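Local coordinates for protein coclaurine N-methyltransferase (Coptis japonica, PDB 6GKV) that transfers a methyl group from S-adenosyl-L-methionine to the ring nitrogen of coclaurine and related tetrahydroisoquinolines in alkaloid biosynthesis, at residues 203-206 with 207-210; 52-55 with 56-59. All coordinates share one frame; numbering follows the deposited sequence.

Contact 1 of 2, residues 203-206 with 207-210. With SAH (S-adenosyl-L-homocysteine), chain C.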
loop_
_atom_site.group_PDB
_atom_site.type_symbol
_atom_site.label_atom_id
_atom_site.label_comp_id
_atom_site.label_asym_id
_atom_site.label_seq_id
_atom_site.Cartn_x
_atom_site.Cartn_y
_atom_site.Cartn_z
ATOM N N MET A 203 -5.804 0.771 19.146
ATOM C CA MET A 203 -5.148 -0.514 19.327
ATOM C C MET A 203 -3.691 -0.390 18.961
ATOM O O MET A 203 -3.259 0.667 18.531
ATOM C CB MET A 203 -5.823 -1.592 18.484
ATOM C CG MET A 203 -7.324 -1.635 18.647
ATOM S SD MET A 203 -7.838 -2.118 20.310
ATOM C CE MET A 203 -8.989 -0.804 20.714
ATOM N N LYS A 204 -2.947 -1.480 19.129
ATOM C CA LYS A 204 -1.528 -1.499 18.830
ATOM C C LYS A 204 -1.197 -2.684 17.935
ATOM O O LYS A 204 -1.019 -2.528 16.726
ATOM C CB LYS A 204 -0.702 -1.564 20.115
ATOM C CG LYS A 204 -0.910 -0.387 21.050
ATOM C CD LYS A 204 -0.583 0.932 20.356
ATOM C CE LYS A 204 -0.700 2.125 21.317
ATOM N NZ LYS A 204 -0.795 3.401 20.555
ATOM N N ASN A 205 -1.118 -3.870 18.535
ATOM C CA ASN A 205 -0.763 -5.074 17.794
ATOM C C ASN A 205 -1.908 -5.584 16.908
ATOM O O ASN A 205 -2.732 -6.403 17.337
ATOM C CB ASN A 205 -0.311 -6.184 18.742
ATOM C CG ASN A 205 0.260 -7.383 18.006
ATOM O OD1 ASN A 205 -0.139 -7.687 16.882
ATOM N ND2 ASN A 205 1.204 -8.071 18.636
ATOM N N TYR A 206 -1.892 -5.134 15.651
ATOM C CA TYR A 206 -2.952 -5.397 14.685
ATOM C C TYR A 206 -2.965 -6.834 14.187
ATOM O O TYR A 206 -4.012 -7.381 13.838
ATOM C CB TYR A 206 -2.799 -4.458 13.499
ATOM C CG TYR A 206 -3.027 -2.995 13.796
ATOM C CD1 TYR A 206 -4.170 -2.567 14.448
ATOM C CD2 TYR A 206 -2.097 -2.042 13.409
ATOM C CE1 TYR A 206 -4.378 -1.230 14.707
ATOM C CE2 TYR A 206 -2.296 -0.702 13.661
ATOM C CZ TYR A 206 -3.435 -0.299 14.313
ATOM O OH TYR A 206 -3.642 1.050 14.557
ATOM N N GLU A 207 -1.798 -7.451 14.143
ATOM C CA GLU A 207 -1.734 -8.864 13.772
ATOM C C GLU A 207 -2.527 -9.718 14.788
ATOM O O GLU A 207 -3.280 -10.613 14.390
ATOM C CB GLU A 207 -0.270 -9.335 13.672
ATOM C CG GLU A 207 -0.091 -10.835 13.438
ATOM C CD GLU A 207 1.340 -11.311 13.677
ATOM O OE1 GLU A 207 2.285 -10.551 13.397
ATOM O OE2 GLU A 207 1.524 -12.444 14.166
ATOM N N LEU A 208 -2.377 -9.432 16.086
ATOM C CA LEU A 208 -3.109 -10.196 17.118
ATOM C C LEU A 208 -4.597 -9.856 17.101
ATOM O O LEU A 208 -5.434 -10.742 17.138
ATOM C CB LEU A 208 -2.534 -9.957 18.517
ATOM C CG LEU A 208 -1.198 -10.646 18.823
ATOM C CD1 LEU A 208 -0.742 -10.348 20.244
ATOM C CD2 LEU A 208 -1.278 -12.150 18.606
ATOM N N LEU A 209 -4.923 -8.575 17.007
ATOM C CA LEU A 209 -6.319 -8.146 16.912
ATOM C C LEU A 209 -7.056 -8.734 15.690
ATOM O O LEU A 209 -8.183 -9.226 15.821
ATOM C CB LEU A 209 -6.390 -6.615 16.864
ATOM C CG LEU A 209 -7.815 -6.085 16.934
ATOM C CD1 LEU A 209 -8.474 -6.620 18.198
ATOM C CD2 LEU A 209 -7.825 -4.591 16.932
ATOM N N LEU A 210 -6.435 -8.668 14.508
ATOM C CA LEU A 210 -7.048 -9.217 13.297
ATOM C C LEU A 210 -7.091 -10.755 13.301
ATOM O O LEU A 210 -8.023 -11.354 12.739
ATOM C CB LEU A 210 -6.321 -8.700 12.044
ATOM C CG LEU A 210 -6.722 -7.250 11.704
ATOM C CD1 LEU A 210 -5.852 -6.650 10.621
ATOM C CD2 LEU A 210 -8.205 -7.125 11.319
HETATM N N SAH C . -17.804 3.236 16.203
HETATM C CA SAH C . -18.497 4.336 16.859
HETATM C CB SAH C . -17.552 5.107 17.770
HETATM C CG SAH C . -16.101 5.195 17.307
HETATM S SD SAH C . -15.049 5.930 18.591
HETATM C C SAH C . -19.116 5.293 15.852
HETATM O O SAH C . -18.735 5.233 14.682
HETATM O OXT SAH C . -19.979 6.124 16.183
HETATM C "C5'" SAH C . -14.311 4.341 19.064
HETATM C "C4'" SAH C . -15.283 3.356 19.723
HETATM O "O4'" SAH C . -14.605 2.168 20.099
HETATM C "C3'" SAH C . -15.917 3.913 20.991
HETATM O "O3'" SAH C . -17.246 3.463 21.067
HETATM C "C2'" SAH C . -15.164 3.268 22.128
HETATM O "O2'" SAH C . -16.042 3.097 23.214
HETATM C "C1'" SAH C . -14.731 1.945 21.498
HETATM N N9 SAH C . -13.478 1.402 22.072
HETATM C C8 SAH C . -12.261 2.032 22.226
HETATM N N7 SAH C . -11.394 1.157 22.799
HETATM C C5 SAH C . -12.041 -0.022 23.014
HETATM C C6 SAH C . -11.646 -1.244 23.573
HETATM N N6 SAH C . -10.403 -1.426 24.027
HETATM N N1 SAH C . -12.563 -2.275 23.658
HETATM C C2 SAH C . -13.857 -2.096 23.201
HETATM N N3 SAH C . -14.240 -0.891 22.650
HETATM C C4 SAH C . -13.348 0.127 22.562
#

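Contact 2 of 2, residues 52-55 with 56-59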
loop_
_atom_site.group_PDB
_atom_site.type_symbol
_atom_site.label_atom_id
_atom_site.label_comp_id
_atom_site.label_asym_id
_atom_site.label_seq_id
_atom_site.Cartn_x
_atom_site.Cartn_y
_atom_site.Cartn_z
ATOM N N GLN A 52 7.580 0.048 7.474
ATOM C CA GLN A 52 7.947 -1.298 7.898
ATOM C C GLN A 52 8.422 -1.308 9.350
ATOM O O GLN A 52 8.172 -2.269 10.073
ATOM C CB GLN A 52 9.033 -1.868 6.978
ATOM C CG GLN A 52 8.561 -2.093 5.552
ATOM C CD GLN A 52 7.374 -3.020 5.496
ATOM O OE1 GLN A 52 7.511 -4.221 5.729
ATOM N NE2 GLN A 52 6.190 -2.466 5.201
ATOM N N ASN A 53 9.115 -0.241 9.757
ATOM C CA ASN A 53 9.555 -0.071 11.118
ATOM C C ASN A 53 8.362 -0.085 12.049
ATOM O O ASN A 53 8.375 -0.753 13.084
ATOM C CB ASN A 53 10.329 1.231 11.272
ATOM C CG ASN A 53 11.685 1.171 10.622
ATOM O OD1 ASN A 53 12.126 0.101 10.213
ATOM N ND2 ASN A 53 12.362 2.317 10.525
ATOM N N LEU A 54 7.311 0.621 11.657
ATOM C CA LEU A 54 6.112 0.653 12.471
ATOM C C LEU A 54 5.301 -0.665 12.387
ATOM O O LEU A 54 4.901 -1.205 13.414
ATOM C CB LEU A 54 5.246 1.857 12.083
ATOM C CG LEU A 54 4.108 2.127 13.072
ATOM C CD1 LEU A 54 4.651 2.170 14.495
ATOM C CD2 LEU A 54 3.365 3.401 12.733
ATOM N N THR A 55 5.068 -1.199 11.190
ATOM C CA THR A 55 4.314 -2.457 11.086
ATOM C C THR A 55 4.969 -3.543 11.931
ATOM O O THR A 55 4.288 -4.345 12.563
ATOM C CB THR A 55 4.195 -2.966 9.641
ATOM O OG1 THR A 55 5.498 -2.992 9.046
ATOM C CG2 THR A 55 3.296 -2.051 8.819
ATOM N N HIS A 56 6.293 -3.546 11.971
ATOM C CA HIS A 56 7.026 -4.593 12.670
ATOM C C HIS A 56 7.039 -4.391 14.187
ATOM O O HIS A 56 6.933 -5.361 14.954
ATOM C CB HIS A 56 8.451 -4.671 12.141
ATOM C CG HIS A 56 8.566 -5.439 10.859
ATOM N ND1 HIS A 56 8.099 -4.952 9.650
ATOM C CD2 HIS A 56 9.060 -6.671 10.592
ATOM C CE1 HIS A 56 8.311 -5.844 8.709
ATOM N NE2 HIS A 56 8.893 -6.903 9.252
ATOM N N SER A 57 7.167 -3.142 14.623
ATOM C CA SER A 57 7.259 -2.878 16.053
ATOM C C SER A 57 5.917 -3.151 16.726
ATOM O O SER A 57 5.875 -3.631 17.860
ATOM C CB SER A 57 7.735 -1.438 16.324
ATOM O OG SER A 57 6.886 -0.471 15.734
ATOM N N LEU A 58 4.821 -2.859 16.027
ATOM C CA LEU A 58 3.493 -3.131 16.565
ATOM C C LEU A 58 3.270 -4.624 16.821
ATOM O O LEU A 58 2.612 -4.993 17.816
ATOM C CB LEU A 58 2.415 -2.583 15.628
ATOM C CG LEU A 58 2.412 -1.043 15.558
ATOM C CD1 LEU A 58 1.463 -0.552 14.495
ATOM C CD2 LEU A 58 2.053 -0.416 16.892
ATOM N N ARG A 59 3.832 -5.477 15.957
ATOM C CA ARG A 59 3.655 -6.931 16.077
ATOM C C ARG A 59 4.266 -7.528 17.357
ATOM O O ARG A 59 3.959 -8.664 17.734
ATOM C CB ARG A 59 4.236 -7.654 14.849
ATOM C CG ARG A 59 3.399 -7.513 13.576
ATOM C CD ARG A 59 4.048 -8.208 12.368
ATOM N NE ARG A 59 3.463 -7.804 11.090
ATOM C CZ ARG A 59 2.588 -8.521 10.386
ATOM N NH1 ARG A 59 2.162 -9.696 10.822
ATOM N NH2 ARG A 59 2.134 -8.058 9.232
#

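Contact 1 of 2, residues 203-206 with 207-210
Asn205 O receives Leu209 N at 3.1 Å and Tyr206 O receives Leu210 N, the first i to i+4 bonds of helix 206-215, which leaves the loop after strand 191-197 of the Rossmann-like methyltransferase domain. Asn205 is the N-cap: its OD1 takes Leu208 N at 2.9 Å, with the donor standing 50° above the amide's carbonyl plane. With CG opposite the backbone N (chi1 -172°), the side chain folds back over the first turn, and ND2 lies 3.4 Å from Leu208 CD1. That same ND2 is hydrogen-bonded to Met61 O, so both ends of the amide are held. Replacing Asn205 by an alanine is likely to leave Leu208 N with little more than its weak bond to Asn205 O, and Met61 O without this donor. Met203 reaches the helix and the cofactor product together: CG packs 3.5 Å from Leu209 CD2, the two side chains crossing at about a right angle, while the bent chain carries CE to 3.7 Å from N6 of the SAH adenine. The Tyr206 ring turns one face to Lys204 O, 3.5 Å above its plane, and its OH is hydrogen-bonded to Phe200 O. The cap thus ties the helix start to Met61, while Met203 carries the apolar link to the adenine, its CE meeting N6 and N7 from off the base plane by van der Waals contact alone.

Contact 2 of 2, residues 52-55 with 56-59
His56 and Gln52 meet in the last turns of helix 44-58, an alpha-helical i to i+4 pairing in which a side chain joins the backbone bonding. Among the backbone bonds, His56 N reaches Gln52 O, Ser57 N reaches Asn53 O, and Leu58 N reaches Leu54 O at 3.1 Å. Polar side chains add to these. His56 ND1 also donates to Gln52 O, at 2.7 Å but bent to 132°, and comes from the opposite face of that carbonyl's plane to His56 N. Ser57 OG, set between its own backbone N and carbonyl carbon (chi1 58°), lies 3.1 Å from both Asn53 O and Leu54 O, and its one proton may serve either. Among apolar groups, Leu54 CG lies 4.0 Å from Leu58 CD1, and both leucines touch His236. Arg59 lays its extended chain past Thr55 O, with CG 3.4 Å away, and sends NH1 to salt bridges with Asp269 and Glu207. Gln52 packs on Asn275 and His56 on Val274 of the second subunit, whose His276 N gives Gln52 OE1 a weak hydrogen bond. The Gln52 amide and His56 ring planes stand 75° apart, with Gln52 OE1 in the ring plane at its edge, 3.5 Å from His56 CE1.

How the contacts relate
Contact 1 is mostly buried and belongs to the cofactor-binding domain, whereas contact 2 is only partly buried, away from the annotated sites, and reaches the second subunit. They treat opposite helix ends: 203-210 starts helix 206-215 with an asparagine cap, while 52-59 covers the last turns of helix 44-58, where histidine and serine side chains approach carbonyls already used by the backbone. Their centres are 11 Å apart and they meet directly. Glu207 OE1 and Arg59 NH1 form a salt bridge of 2.7 Å, Asn205 CB packs against Leu58 O, and Lys204 O against Leu58 CB, so the end of one helix is fastened to the start of the other.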